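Local coordinates for protein chloroplastic group IIB intron splicing facilitator CRS2, chloroplastic (Zea mays, PDB 1RYM) that facilitates the splicing of group IIB introns in chloroplasts by forming complexes with CAF1 or CAF2, and has no peptidyl-tRNA hydrolase activity, at residues 65-70 against 189-194. The protein carries 1 engineered substitution. Sequence-based numbering, arbitrary orientation.
Sequences GSIGEV and LVLKGF
Gly68 and Val70, in the tight turn that ends the 65-70 segment, lie over Leu191 and Val190 of segment 189-194, which lies on the long helix 169-201, with the CA atoms of Gly68 and Leu191 7.2 Å apart. The tightest carbon-carbon contact joins the two valines. CG1 of Val190 points at the branch carbon of Val70, 3.4 Å from its CB, tighter than a usual van der Waals contact, and also touches both methyls of that residue. The methyl arrives there because it stands opposite its own backbone N (chi1 169°). Ile67 meets the same helix residue at about a right angle, its CB lying 4.1 Å from Val190 CG1 while its CD1 reaches the second methyl, CG2. Leu191, the next residue along the helix, lays its two methyls against the turn from the helix side. CD1 rests 4.0 Å from Ile67 CG2, and CD2 lies 3.9 Å from Val70 CG2, the leucine and valine side chains running past each other in opposite directions. CD2 also sits 3.3 Å from the carbonyl O of Ile67. That oxygen accepts the backbone N-H of Val70, closing a type II' beta turn from Ile67 to Val70, the hairpin connection between strands 60-67 and 70-76 of the mixed sheet in this peptidyl-tRNA hydrolase fold. Gly68 occupies the second position of the turn with the positive phi (63°) that favours glycine, and its CA lies 4.1 Å from Leu191 CD2. Away from the helix, Ser66 OG donates a hydrogen bond to Gly68 O, meeting the C=O at 159° and tilted modestly from the carbonyl plane. Trp18 of strand 18-22 packs on both Val70 and Val190, while Ile67 also touches Arg187 of the same helix.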
loop_
_atom_site.group_PDB
_atom_site.type_symbol
_atom_site.label_atom_id
_atom_site.label_comp_id
_atom_site.label_asym_id
_atom_site.label_seq_id
_atom_site.Cartn_x
_atom_site.Cartn_y
_atom_site.Cartn_z
ATOM N N GLY A 65 10.869 -5.298 11.165
ATOM C CA GLY A 65 12.165 -4.615 11.097
ATOM C C GLY A 65 11.984 -3.241 11.692
ATOM O O GLY A 65 11.148 -3.048 12.641
ATOM N N SER A 66 12.550 -2.229 11.104
ATOM C CA SER A 66 12.167 -0.945 11.604
ATOM C C SER A 66 12.509 0.092 10.594
ATOM O O SER A 66 13.262 -0.218 9.691
ATOM C CB SER A 66 12.879 -0.634 12.906
ATOM O OG SER A 66 14.241 -0.621 12.658
ATOM N N ILE A 67 11.957 1.314 10.765
ATOM C CA ILE A 67 12.294 2.453 9.906
ATOM C C ILE A 67 12.833 3.445 10.866
ATOM O O ILE A 67 12.147 3.802 11.833
ATOM C CB ILE A 67 11.068 2.961 9.203
ATOM C CG1 ILE A 67 10.617 1.931 8.238
ATOM C CG2 ILE A 67 11.342 4.243 8.405
ATOM C CD1 ILE A 67 9.373 2.300 7.481
ATOM N N GLY A 68 14.128 3.687 10.790
ATOM C CA GLY A 68 14.758 4.446 11.852
ATOM C C GLY A 68 14.660 3.681 13.174
ATOM O O GLY A 68 14.810 2.474 13.223
ATOM N N GLU A 69 14.275 4.337 14.238
ATOM C CA GLU A 69 14.099 3.545 15.408
ATOM C C GLU A 69 12.723 2.941 15.527
ATOM O O GLU A 69 12.449 2.386 16.577
ATOM C CB GLU A 69 14.324 4.342 16.697
ATOM C CG GLU A 69 15.789 4.822 16.927
ATOM C CD GLU A 69 16.829 3.721 17.084
ATOM O OE1 GLU A 69 16.877 2.955 18.057
ATOM O OE2 GLU A 69 17.675 3.677 16.069
ATOM N N VAL A 70 11.796 3.241 14.573
ATOM C CA VAL A 70 10.415 2.788 14.697
ATOM C C VAL A 70 10.303 1.397 14.203
ATOM O O VAL A 70 10.705 1.083 13.079
ATOM C CB VAL A 70 9.428 3.602 13.895
ATOM C CG1 VAL A 70 8.022 3.222 14.326
ATOM C CG2 VAL A 70 9.623 5.025 14.304
ATOM N N LEU A 189 6.362 9.439 7.040
ATOM C CA LEU A 189 5.204 9.331 7.860
ATOM C C LEU A 189 5.563 8.593 9.131
ATOM O O LEU A 189 5.137 8.938 10.239
ATOM C CB LEU A 189 4.097 8.554 7.117
ATOM C CG LEU A 189 2.902 8.066 7.958
ATOM C CD1 LEU A 189 2.129 9.216 8.568
ATOM C CD2 LEU A 189 1.953 7.285 7.080
ATOM N N VAL A 190 6.237 7.473 9.004
ATOM C CA VAL A 190 6.572 6.739 10.157
ATOM C C VAL A 190 7.418 7.538 11.115
ATOM O O VAL A 190 7.226 7.388 12.294
ATOM C CB VAL A 190 7.265 5.431 9.831
ATOM C CG1 VAL A 190 7.863 4.773 11.081
ATOM C CG2 VAL A 190 6.247 4.497 9.154
ATOM N N LEU A 191 8.369 8.344 10.605
ATOM C CA LEU A 191 9.313 9.093 11.419
ATOM C C LEU A 191 8.811 10.384 11.868
ATOM O O LEU A 191 9.079 10.731 13.009
ATOM C CB LEU A 191 10.687 9.268 10.802
ATOM C CG LEU A 191 11.253 7.867 10.436
ATOM C CD1 LEU A 191 12.457 7.917 9.514
ATOM C CD2 LEU A 191 11.618 7.105 11.701
ATOM N N LYS A 192 7.976 11.056 11.077
ATOM C CA LYS A 192 7.521 12.391 11.499
ATOM C C LYS A 192 6.044 12.639 11.443
ATOM O O LYS A 192 5.597 13.772 11.583
ATOM C CB LYS A 192 8.213 13.477 10.759
ATOM C CG LYS A 192 9.726 13.269 10.689
ATOM C CD LYS A 192 10.355 14.130 9.624
ATOM C CE LYS A 192 11.646 14.787 10.052
ATOM N NZ LYS A 192 12.681 13.781 10.240
ATOM N N GLY A 193 5.264 11.612 11.239
ATOM C CA GLY A 193 3.773 11.704 11.146
ATOM C C GLY A 193 3.244 12.458 9.971
ATOM O O GLY A 193 3.983 12.863 9.066
ATOM N N PHE A 194 1.948 12.703 10.037
ATOM C CA PHE A 194 1.265 13.393 8.972
ATOM C C PHE A 194 1.803 14.760 8.799
ATOM O O PHE A 194 1.931 15.289 7.687
ATOM C CB PHE A 194 -0.241 13.434 9.167
ATOM C CG PHE A 194 -0.818 12.224 8.492
ATOM C CD1 PHE A 194 -1.143 12.184 7.124
ATOM C CD2 PHE A 194 -0.940 11.046 9.216
ATOM C CE1 PHE A 194 -1.664 11.053 6.511
ATOM C CE2 PHE A 194 -1.360 9.867 8.591
ATOM C CZ PHE A 194 -1.799 9.887 7.257
#